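Local structure of putative alpha-L-fucosidase (Bacteroides thetaiotaomicron, 3EYP) at residues E21-F26 against V291-F296; L15-R20 against Y249-T254; E162-G167 against V193-K198. The protein probably hydrolyses terminal alpha-linked L-fucose from glycans, as an alpha-L-fucosidase of the glycoside hydrolase 29 kind. All coordinates share one frame; numbering follows the deposited sequence.

Contact 1 (E21-F26 against V291-F296)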
loop_
_atom_site.group_PDB
_atom_site.type_symbol
_atom_site.label_atom_id
_atom_site.label_comp_id
_atom_site.label_asym_id
_atom_site.label_seq_id
_atom_site.Cartn_x
_atom_site.Cartn_y
_atom_site.Cartn_z
ATOM N N GLU A 21 -5.261 2.194 2.817
ATOM C CA GLU A 21 -4.808 0.938 3.485
ATOM C C GLU A 21 -4.435 -0.149 2.539
ATOM O O GLU A 21 -3.326 -0.675 2.576
ATOM C CB GLU A 21 -5.802 0.471 4.558
ATOM C CG GLU A 21 -5.788 1.469 5.698
ATOM C CD GLU A 21 -6.560 1.074 6.940
ATOM O OE1 GLU A 21 -7.220 0.012 6.966
ATOM O OE2 GLU A 21 -6.475 1.892 7.896
ATOM N N MET A 22 -5.338 -0.417 1.615
ATOM C CA MET A 22 -5.126 -1.438 0.564
ATOM C C MET A 22 -5.417 -0.850 -0.824
ATOM O O MET A 22 -6.232 0.080 -0.997
ATOM C CB MET A 22 -6.054 -2.643 0.806
ATOM C CG MET A 22 -5.632 -3.653 1.882
ATOM S SD MET A 22 -6.675 -5.089 2.218
ATOM C CE MET A 22 -6.194 -6.186 0.926
ATOM N N ILE A 23 -4.728 -1.376 -1.812
ATOM C CA ILE A 23 -4.887 -1.004 -3.252
ATOM C C ILE A 23 -4.871 -2.278 -4.099
ATOM O O ILE A 23 -4.090 -3.193 -3.807
ATOM C CB ILE A 23 -3.772 -0.050 -3.744
ATOM C CG1 ILE A 23 -3.628 1.141 -2.833
ATOM C CG2 ILE A 23 -4.033 0.394 -5.153
ATOM C CD1 ILE A 23 -2.398 2.073 -3.153
ATOM N N ALA A 24 -5.758 -2.427 -5.089
ATOM C CA ALA A 24 -5.594 -3.575 -6.004
ATOM C C ALA A 24 -4.669 -3.306 -7.193
ATOM O O ALA A 24 -4.622 -2.238 -7.714
ATOM C CB ALA A 24 -6.940 -4.109 -6.490
ATOM N N PHE A 25 -3.902 -4.341 -7.573
ATOM C CA PHE A 25 -3.117 -4.326 -8.802
ATOM C C PHE A 25 -3.862 -5.281 -9.736
ATOM O O PHE A 25 -4.445 -6.232 -9.288
ATOM C CB PHE A 25 -1.735 -4.959 -8.577
ATOM C CG PHE A 25 -0.562 -4.115 -8.992
ATOM C CD1 PHE A 25 -0.667 -3.118 -9.955
ATOM C CD2 PHE A 25 0.702 -4.370 -8.419
ATOM C CE1 PHE A 25 0.398 -2.420 -10.323
ATOM C CE2 PHE A 25 1.792 -3.653 -8.796
ATOM C CZ PHE A 25 1.661 -2.668 -9.723
ATOM N N PHE A 26 -3.892 -4.948 -11.005
ATOM C CA PHE A 26 -4.503 -5.780 -12.042
ATOM C C PHE A 26 -3.504 -5.908 -13.159
ATOM O O PHE A 26 -3.380 -5.016 -14.013
ATOM C CB PHE A 26 -5.794 -5.183 -12.608
ATOM C CG PHE A 26 -6.958 -5.186 -11.643
ATOM C CD1 PHE A 26 -7.336 -6.322 -11.021
ATOM C CD2 PHE A 26 -7.668 -4.023 -11.400
ATOM C CE1 PHE A 26 -8.373 -6.331 -10.147
ATOM C CE2 PHE A 26 -8.725 -4.024 -10.520
ATOM C CZ PHE A 26 -9.062 -5.158 -9.875
ATOM N N VAL A 291 1.326 0.374 3.110
ATOM C CA VAL A 291 0.053 0.197 2.401
ATOM C C VAL A 291 0.242 -1.061 1.536
ATOM O O VAL A 291 1.344 -1.321 0.992
ATOM C CB VAL A 291 -0.319 1.440 1.503
ATOM C CG1 VAL A 291 -1.457 1.110 0.420
ATOM C CG2 VAL A 291 -0.703 2.700 2.318
ATOM N N LEU A 292 -0.810 -1.854 1.447
ATOM C CA LEU A 292 -0.768 -3.142 0.715
ATOM C C LEU A 292 -1.382 -3.044 -0.681
ATOM O O LEU A 292 -2.523 -2.653 -0.846
ATOM C CB LEU A 292 -1.445 -4.224 1.533
ATOM C CG LEU A 292 -1.654 -5.628 0.912
ATOM C CD1 LEU A 292 -0.303 -6.229 0.435
ATOM C CD2 LEU A 292 -2.416 -6.620 1.888
ATOM N N LEU A 293 -0.546 -3.300 -1.668
ATOM C CA LEU A 293 -0.900 -3.320 -3.097
ATOM C C LEU A 293 -0.880 -4.786 -3.488
ATOM O O LEU A 293 0.153 -5.435 -3.569
ATOM C CB LEU A 293 0.078 -2.470 -3.934
ATOM C CG LEU A 293 -0.070 -2.510 -5.461
ATOM C CD1 LEU A 293 -1.510 -2.073 -5.888
ATOM C CD2 LEU A 293 1.012 -1.595 -6.176
ATOM N N LEU A 294 -2.070 -5.325 -3.618
ATOM C CA LEU A 294 -2.294 -6.729 -3.880
ATOM C C LEU A 294 -2.807 -6.955 -5.261
ATOM O O LEU A 294 -3.849 -6.430 -5.648
ATOM C CB LEU A 294 -3.338 -7.302 -2.894
ATOM C CG LEU A 294 -3.642 -8.786 -2.854
ATOM C CD1 LEU A 294 -2.388 -9.649 -2.537
ATOM C CD2 LEU A 294 -4.787 -9.058 -1.789
ATOM N N ASN A 295 -2.071 -7.806 -5.966
ATOM C CA ASN A 295 -2.359 -8.168 -7.377
ATOM C C ASN A 295 -3.301 -9.343 -7.569
ATOM O O ASN A 295 -3.085 -10.448 -7.049
ATOM C CB ASN A 295 -1.050 -8.411 -8.140
ATOM C CG ASN A 295 -1.291 -8.849 -9.562
ATOM O OD1 ASN A 295 -1.639 -8.039 -10.419
ATOM N ND2 ASN A 295 -1.072 -10.125 -9.822
ATOM N N PHE A 296 -4.380 -9.045 -8.315
ATOM C CA PHE A 296 -5.340 -10.026 -8.848
ATOM C C PHE A 296 -5.195 -10.032 -10.379
ATOM O O PHE A 296 -5.569 -9.038 -11.026
ATOM C CB PHE A 296 -6.793 -9.593 -8.571
ATOM C CG PHE A 296 -7.126 -9.374 -7.109
ATOM C CD1 PHE A 296 -7.809 -10.327 -6.405
ATOM C CD2 PHE A 296 -6.726 -8.221 -6.461
ATOM C CE1 PHE A 296 -8.148 -10.156 -5.072
ATOM C CE2 PHE A 296 -7.026 -8.036 -5.117
ATOM C CZ PHE A 296 -7.750 -9.011 -4.412
#
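Phe25 offers one ring face to Leu293, whose methyl CD2 lies 3.7 Å from the centroid of the Phe25 ring in a CH-pi contact shifted toward the rim. Its CG turned away from the backbone N (chi1 174°), Leu293 divides its two methyls between neighbours: CD2 covers the Phe25 ring, while CD1 packs on Ile23 CG2 at 3.6 Å. Phe25 CB also rests against Asn295 CB, 3.5 Å away. Were Phe25 cut back to alanine, Leu293 CD2 would probably lose the surface it packs on, and Trp164 the ring it meets edge-to-face, with a gap opened beside them. These residues face the interior of a TIM-like barrel, which strands 22-26 and 291-295 close in parallel by bringing the first strand beside the last. On the outer face, Met22 and Leu292 lie side by side toward helix 275-283, the thioether bent at chi3 so that Met22 CE reaches Leu292 CD2 at 3.9 Å. Five backbone hydrogen bonds tie the strands together, from Leu292 N to Glu21 O at 3.0 Å through to Phe296 N with Phe25 O. Past the last of them, Phe296 O lies in the ring plane of Phe26 at its edge, 3.2 Å from Phe26 CD1. Asn295 is fixed by residues beyond the pair: its OD1 bonds to His27 ND1, and its ND2 donates to Ser257 OG and to Trp262 O.

Contact 2 (L15-R20 against Y249-T254)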
loop_
_atom_site.group_PDB
_atom_site.type_symbol
_atom_site.label_atom_id
_atom_site.label_comp_id
_atom_site.label_asym_id
_atom_site.label_seq_id
_atom_site.Cartn_x
_atom_site.Cartn_y
_atom_site.Cartn_z
ATOM N N LEU A 15 -1.115 11.550 2.810
ATOM C CA LEU A 15 -2.152 11.230 3.813
ATOM C C LEU A 15 -3.320 10.461 3.164
ATOM O O LEU A 15 -3.873 9.531 3.714
ATOM C CB LEU A 15 -2.671 12.524 4.461
ATOM C CG LEU A 15 -1.778 13.301 5.417
ATOM C CD1 LEU A 15 -2.474 14.721 5.671
ATOM C CD2 LEU A 15 -1.640 12.450 6.706
ATOM N N GLU A 16 -3.717 10.908 1.993
ATOM C CA GLU A 16 -4.843 10.270 1.259
ATOM C C GLU A 16 -4.497 8.795 0.948
ATOM O O GLU A 16 -5.273 7.866 1.188
ATOM C CB GLU A 16 -5.149 11.089 -0.012
ATOM C CG GLU A 16 -6.242 10.467 -0.920
ATOM C CD GLU A 16 -5.701 9.336 -1.795
ATOM O OE1 GLU A 16 -4.620 9.543 -2.406
ATOM O OE2 GLU A 16 -6.353 8.257 -1.856
ATOM N N TRP A 17 -3.270 8.608 0.493
ATOM C CA TRP A 17 -2.731 7.277 0.126
ATOM C C TRP A 17 -2.648 6.369 1.336
ATOM O O TRP A 17 -3.083 5.220 1.323
ATOM C CB TRP A 17 -1.354 7.436 -0.541
ATOM C CG TRP A 17 -0.521 6.192 -0.671
ATOM C CD1 TRP A 17 -0.527 5.311 -1.705
ATOM C CD2 TRP A 17 0.494 5.726 0.248
ATOM N NE1 TRP A 17 0.418 4.312 -1.496
ATOM C CE2 TRP A 17 1.039 4.533 -0.295
ATOM C CE3 TRP A 17 0.934 6.152 1.495
ATOM C CZ2 TRP A 17 2.016 3.802 0.353
ATOM C CZ3 TRP A 17 1.907 5.421 2.148
ATOM C CH2 TRP A 17 2.452 4.255 1.565
ATOM N N TYR A 18 -2.160 6.917 2.441
ATOM C CA TYR A 18 -2.050 6.118 3.662
ATOM C C TYR A 18 -3.421 5.573 4.101
ATOM O O TYR A 18 -3.573 4.437 4.563
ATOM C CB TYR A 18 -1.387 6.938 4.796
ATOM C CG TYR A 18 0.013 6.520 5.166
ATOM C CD1 TYR A 18 1.030 7.467 5.301
ATOM C CD2 TYR A 18 0.304 5.178 5.433
ATOM C CE1 TYR A 18 2.301 7.093 5.695
ATOM C CE2 TYR A 18 1.569 4.788 5.803
ATOM C CZ TYR A 18 2.567 5.742 5.906
ATOM O OH TYR A 18 3.826 5.364 6.290
ATOM N N ASN A 19 -4.418 6.436 3.961
ATOM C CA ASN A 19 -5.760 6.145 4.424
ATOM C C ASN A 19 -6.483 5.062 3.611
ATOM O O ASN A 19 -7.485 4.467 4.053
ATOM C CB ASN A 19 -6.597 7.428 4.442
ATOM C CG ASN A 19 -7.890 7.246 5.213
ATOM O OD1 ASN A 19 -7.920 6.614 6.285
ATOM N ND2 ASN A 19 -8.981 7.723 4.630
ATOM N N ARG A 20 -5.947 4.791 2.433
ATOM C CA ARG A 20 -6.535 3.738 1.546
ATOM C C ARG A 20 -6.395 2.334 2.173
ATOM O O ARG A 20 -7.260 1.452 2.118
ATOM C CB ARG A 20 -5.858 3.735 0.173
ATOM C CG ARG A 20 -5.937 5.021 -0.600
ATOM C CD ARG A 20 -5.259 4.839 -1.980
ATOM N NE ARG A 20 -5.007 6.102 -2.646
ATOM C CZ ARG A 20 -4.159 6.260 -3.666
ATOM N NH1 ARG A 20 -3.471 5.244 -4.166
ATOM N NH2 ARG A 20 -4.001 7.432 -4.185
ATOM N N TYR A 249 10.560 12.274 3.118
ATOM C CA TYR A 249 9.324 11.595 3.594
ATOM C C TYR A 249 8.685 10.981 2.366
ATOM O O TYR A 249 8.128 11.674 1.517
ATOM C CB TYR A 249 8.389 12.559 4.285
ATOM C CG TYR A 249 7.315 11.888 5.117
ATOM C CD1 TYR A 249 7.381 11.885 6.507
ATOM C CD2 TYR A 249 6.216 11.273 4.509
ATOM C CE1 TYR A 249 6.394 11.245 7.271
ATOM C CE2 TYR A 249 5.241 10.650 5.261
ATOM C CZ TYR A 249 5.323 10.629 6.630
ATOM O OH TYR A 249 4.314 9.993 7.385
ATOM N N ILE A 250 8.938 9.701 2.229
ATOM C CA ILE A 250 8.476 8.896 1.062
ATOM C C ILE A 250 8.157 7.525 1.586
ATOM O O ILE A 250 9.040 6.629 1.622
ATOM C CB ILE A 250 9.544 8.781 -0.044
ATOM C CG1 ILE A 250 10.160 10.126 -0.397
ATOM C CG2 ILE A 250 8.925 8.193 -1.315
ATOM C CD1 ILE A 250 11.492 10.060 -1.144
ATOM N N PRO A 251 6.918 7.336 2.047
ATOM C CA PRO A 251 6.605 6.117 2.716
ATOM C C PRO A 251 6.608 4.893 1.794
ATOM O O PRO A 251 6.472 5.016 0.582
ATOM C CB PRO A 251 5.196 6.340 3.278
ATOM C CG PRO A 251 4.696 7.566 2.686
ATOM C CD PRO A 251 5.796 8.290 1.996
ATOM N N ALA A 252 6.819 3.754 2.391
ATOM C CA ALA A 252 6.842 2.464 1.674
ATOM C C ALA A 252 5.471 1.995 1.228
ATOM O O ALA A 252 4.487 1.914 2.002
ATOM C CB ALA A 252 7.505 1.362 2.523
ATOM N N GLU A 253 5.445 1.546 -0.025
ATOM C CA GLU A 253 4.288 0.797 -0.572
ATOM C C GLU A 253 4.660 -0.675 -0.850
ATOM O O GLU A 253 5.609 -0.968 -1.523
ATOM C CB GLU A 253 3.791 1.482 -1.843
ATOM C CG GLU A 253 2.368 1.018 -2.301
ATOM C CD GLU A 253 2.040 1.557 -3.682
ATOM O OE1 GLU A 253 1.282 2.534 -3.803
ATOM O OE2 GLU A 253 2.586 1.040 -4.644
ATOM N N THR A 254 3.925 -1.600 -0.234
ATOM C CA THR A 254 4.261 -3.000 -0.247
ATOM C C THR A 254 3.425 -3.740 -1.277
ATOM O O THR A 254 2.216 -3.866 -1.136
ATOM C CB THR A 254 4.012 -3.662 1.156
ATOM O OG1 THR A 254 4.787 -2.935 2.142
ATOM C CG2 THR A 254 4.413 -5.111 1.185
HETATM O O HOH W 1 3.675 7.253 8.721
#
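Trp17 NE1 donates to Glu253 OE1 at 3.0 Å in a fairly straight hydrogen bond (160° at the hydrogen). Through it, helix 12-20, which precedes the first strand and packs across the N-terminal end of the TIM-like barrel, is tied to the 249-254 segment, which leads into strand 253-257. The carboxylate oxygen lies near the indole plane and uses its anti lone pair, away from Glu253 OE2, which takes a second indole N-H from Trp164. Two tryptophans thus hold this buried carboxylate, one on each oxygen. The Trp17 side chain heads away from its own nitrogen (chi1 166°), which carries the indole across to the 249-254 segment. There its far edge meets the backbone in the ring plane, with Trp17 CH2 3.1 Å from Ala252 O, and Trp17 CZ3 packs on Pro251 CG at 3.6 Å. Trp17 CZ3 also sits over the centre of one face of Tyr18, and Pro251 CB touches both aromatic side chains. On the helix itself, Arg20 grips Glu16 side-on: Arg20 NE meets Glu16 OE2 at 2.7 Å in the guanidinium plane, and Arg20 NH2 donates to Glu16 OE1. Tyr18 OH bonds to Asn289 O and lies 3.4 Å from Pro251 CB; one water reaches it through a weak, donated bond of 3.1 Å and also bonds to Tyr249 OH.

Contact 3 (E162-G167 against V193-K198)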
loop_
_atom_site.group_PDB
_atom_site.type_symbol
_atom_site.label_atom_id
_atom_site.label_comp_id
_atom_site.label_asym_id
_atom_site.label_seq_id
_atom_site.Cartn_x
_atom_site.Cartn_y
_atom_site.Cartn_z
ATOM N N GLU A 162 -3.191 7.309 -8.720
ATOM C CA GLU A 162 -1.804 6.782 -8.665
ATOM C C GLU A 162 -1.248 6.513 -10.028
ATOM O O GLU A 162 -1.938 5.986 -10.900
ATOM C CB GLU A 162 -1.717 5.505 -7.841
ATOM C CG GLU A 162 -0.296 5.088 -7.488
ATOM C CD GLU A 162 -0.157 4.446 -6.109
ATOM O OE1 GLU A 162 -1.055 4.683 -5.253
ATOM O OE2 GLU A 162 0.836 3.664 -5.922
ATOM N N THR A 163 0.014 6.908 -10.200
ATOM C CA THR A 163 0.817 6.527 -11.393
ATOM C C THR A 163 1.992 5.744 -10.880
ATOM O O THR A 163 2.653 6.156 -9.938
ATOM C CB THR A 163 1.293 7.770 -12.190
ATOM O OG1 THR A 163 0.176 8.405 -12.803
ATOM C CG2 THR A 163 2.254 7.427 -13.285
ATOM N N TRP A 164 2.212 4.582 -11.475
ATOM C CA TRP A 164 3.225 3.622 -10.997
ATOM C C TRP A 164 4.344 3.502 -12.002
ATOM O O TRP A 164 4.112 3.135 -13.175
ATOM C CB TRP A 164 2.609 2.270 -10.805
ATOM C CG TRP A 164 2.903 1.547 -9.555
ATOM C CD1 TRP A 164 2.326 1.736 -8.345
ATOM C CD2 TRP A 164 3.807 0.457 -9.400
ATOM N NE1 TRP A 164 2.851 0.867 -7.425
ATOM C CE2 TRP A 164 3.737 0.045 -8.054
ATOM C CE3 TRP A 164 4.680 -0.206 -10.268
ATOM C CZ2 TRP A 164 4.495 -1.023 -7.552
ATOM C CZ3 TRP A 164 5.435 -1.255 -9.760
ATOM C CH2 TRP A 164 5.310 -1.655 -8.418
ATOM N N TRP A 165 5.564 3.737 -11.511
ATOM C CA TRP A 165 6.773 3.613 -12.349
ATOM C C TRP A 165 7.633 2.474 -11.839
ATOM O O TRP A 165 8.362 2.630 -10.857
ATOM C CB TRP A 165 7.593 4.896 -12.393
ATOM C CG TRP A 165 6.952 6.025 -13.167
ATOM C CD1 TRP A 165 6.083 5.899 -14.188
ATOM C CD2 TRP A 165 7.146 7.436 -12.976
ATOM N NE1 TRP A 165 5.715 7.112 -14.658
ATOM C CE2 TRP A 165 6.322 8.093 -13.913
ATOM C CE3 TRP A 165 7.925 8.204 -12.107
ATOM C CZ2 TRP A 165 6.281 9.488 -14.039
ATOM C CZ3 TRP A 165 7.860 9.589 -12.197
ATOM C CH2 TRP A 165 7.074 10.225 -13.188
ATOM N N ASP A 166 7.503 1.325 -12.493
ATOM C CA ASP A 166 8.300 0.127 -12.163
ATOM C C ASP A 166 9.749 0.415 -12.476
ATOM O O ASP A 166 10.084 0.982 -13.521
ATOM C CB ASP A 166 7.818 -1.076 -12.969
ATOM C CG ASP A 166 8.219 -2.415 -12.420
ATOM O OD1 ASP A 166 9.339 -2.617 -11.895
ATOM O OD2 ASP A 166 7.434 -3.353 -12.637
ATOM N N GLY A 167 10.622 0.002 -11.574
ATOM C CA GLY A 167 12.058 0.190 -11.786
ATOM C C GLY A 167 12.757 -0.884 -12.616
ATOM O O GLY A 167 13.883 -0.688 -13.121
ATOM N N VAL A 193 -0.719 10.329 -6.829
ATOM C CA VAL A 193 0.441 9.810 -6.068
ATOM C C VAL A 193 1.328 9.057 -7.023
ATOM O O VAL A 193 0.882 8.205 -7.808
ATOM C CB VAL A 193 -0.016 8.807 -4.977
ATOM C CG1 VAL A 193 1.142 8.118 -4.377
ATOM C CG2 VAL A 193 -0.844 9.458 -3.894
ATOM N N ILE A 194 2.603 9.389 -6.974
ATOM C CA ILE A 194 3.610 8.711 -7.785
ATOM C C ILE A 194 4.447 7.678 -7.020
ATOM O O ILE A 194 5.120 8.021 -6.038
ATOM C CB ILE A 194 4.520 9.700 -8.458
ATOM C CG1 ILE A 194 3.727 10.590 -9.427
ATOM C CG2 ILE A 194 5.683 8.960 -9.157
ATOM C CD1 ILE A 194 4.583 11.804 -9.919
ATOM N N PHE A 195 4.331 6.424 -7.455
ATOM C CA PHE A 195 5.231 5.326 -6.969
ATOM C C PHE A 195 6.438 5.439 -7.867
ATOM O O PHE A 195 6.356 5.198 -9.077
ATOM C CB PHE A 195 4.601 3.936 -7.073
ATOM C CG PHE A 195 5.524 2.820 -6.702
ATOM C CD1 PHE A 195 5.545 2.301 -5.396
ATOM C CD2 PHE A 195 6.356 2.256 -7.648
ATOM C CE1 PHE A 195 6.406 1.254 -5.036
ATOM C CE2 PHE A 195 7.220 1.166 -7.302
ATOM C CZ PHE A 195 7.241 0.686 -6.001
ATOM N N GLY A 196 7.565 5.827 -7.265
ATOM C CA GLY A 196 8.794 6.098 -8.034
ATOM C C GLY A 196 9.972 5.269 -7.573
ATOM O O GLY A 196 10.151 4.972 -6.393
ATOM N N THR A 197 10.736 4.854 -8.548
ATOM C CA THR A 197 11.901 4.018 -8.331
ATOM C C THR A 197 13.084 4.622 -9.065
ATOM O O THR A 197 12.952 5.397 -10.019
ATOM C CB THR A 197 11.656 2.634 -8.902
ATOM O OG1 THR A 197 11.157 2.783 -10.261
ATOM C CG2 THR A 197 10.655 1.849 -8.010
ATOM N N LYS A 198 14.239 4.249 -8.580
ATOM C CA LYS A 198 15.505 4.566 -9.235
ATOM C C LYS A 198 15.621 6.047 -9.549
ATOM O O LYS A 198 15.534 6.917 -8.623
ATOM C CB LYS A 198 15.705 3.622 -10.425
ATOM C CG LYS A 198 16.141 2.246 -9.983
ATOM C CD LYS A 198 16.115 1.177 -11.122
ATOM C CE LYS A 198 16.320 -0.207 -10.631
ATOM N NZ LYS A 198 16.267 -1.129 -11.787
HETATM O O HOH W 2 11.094 3.411 -13.127
#
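Trp164 and Phe195 lie flat on each other, pointing the same way from neighbouring strands. The six-membered ring of Trp164 and the Phe195 ring form an offset stack with centroids 3.9 Å apart and planes only 1° from parallel. Phe195 CB continues the overlap in a CH-pi contact with the five-membered ring of Trp164, 3.7 Å from its centroid. A trans chi1 of 175° at Phe195 brings the phenyl to this position. At the indole edge, where Glu253 engages the N-H, Glu162 OE2 lies in the ring plane; the other oxygen of Glu162 is held by Arg20 in a salt bridge.

On the face that carries Thr163 and Ile194, the latter packed against helix 175-188, Ile194 CG2 makes an off-centre CH-pi contact with the six-membered ring of Trp165, which follows the strand; it lies 4.2 Å from the ring centroid. That helix connects strands 162-164 and 193-195, so the contact joins the two strands of a beta-alpha-beta crossover in the barrel. Their parallel register is kept by three backbone bonds, among them Trp165 N to Phe195 O at 2.9 Å.

Beyond the strands, side chains take over. Thr197 OG1 donates to Trp165 O at 2.9 Å from above the carbonyl plane, and accepts a hydrogen bond from a water that also donates to Asp166 O. Lys198 stretches out extended until NZ reaches Gly167 O at 2.8 Å, with Asp171 as its salt-bridge partner. Asp166 is bonded to Tyr123, and each of its carboxylate oxygens hydrogen-bonds a glycerol, probably from the crystallisation liquor. Aromatic stacking on the barrel side and polar bonds to the loop carbonyls would thus steady the segment that presents Asp166 at the C-terminal strand ends, where TIM-barrel glycosidases bind substrate.

All three contacts lie in the TIM-like barrel domain, their centres about 12 Å apart (1 and 2, 2 and 3) or 14 Å (1 and 3). Contact 1 pairs strands 22-26 and 291-295; contact 2 sets the preceding helix 12-20 against strand 253-257, next to 291-295 in the sheet; contact 3 joins strands 162-164 and 193-195. Along the chain the segments of contacts 1 and 2 alternate, and contact 3 is nested within both loops. The barrel interior connects them: Leu293 packs on Trp164, Trp17 on Val291, and Glu253 on Phe195. Early and late parts of the domain are thereby drawn together around one shared core.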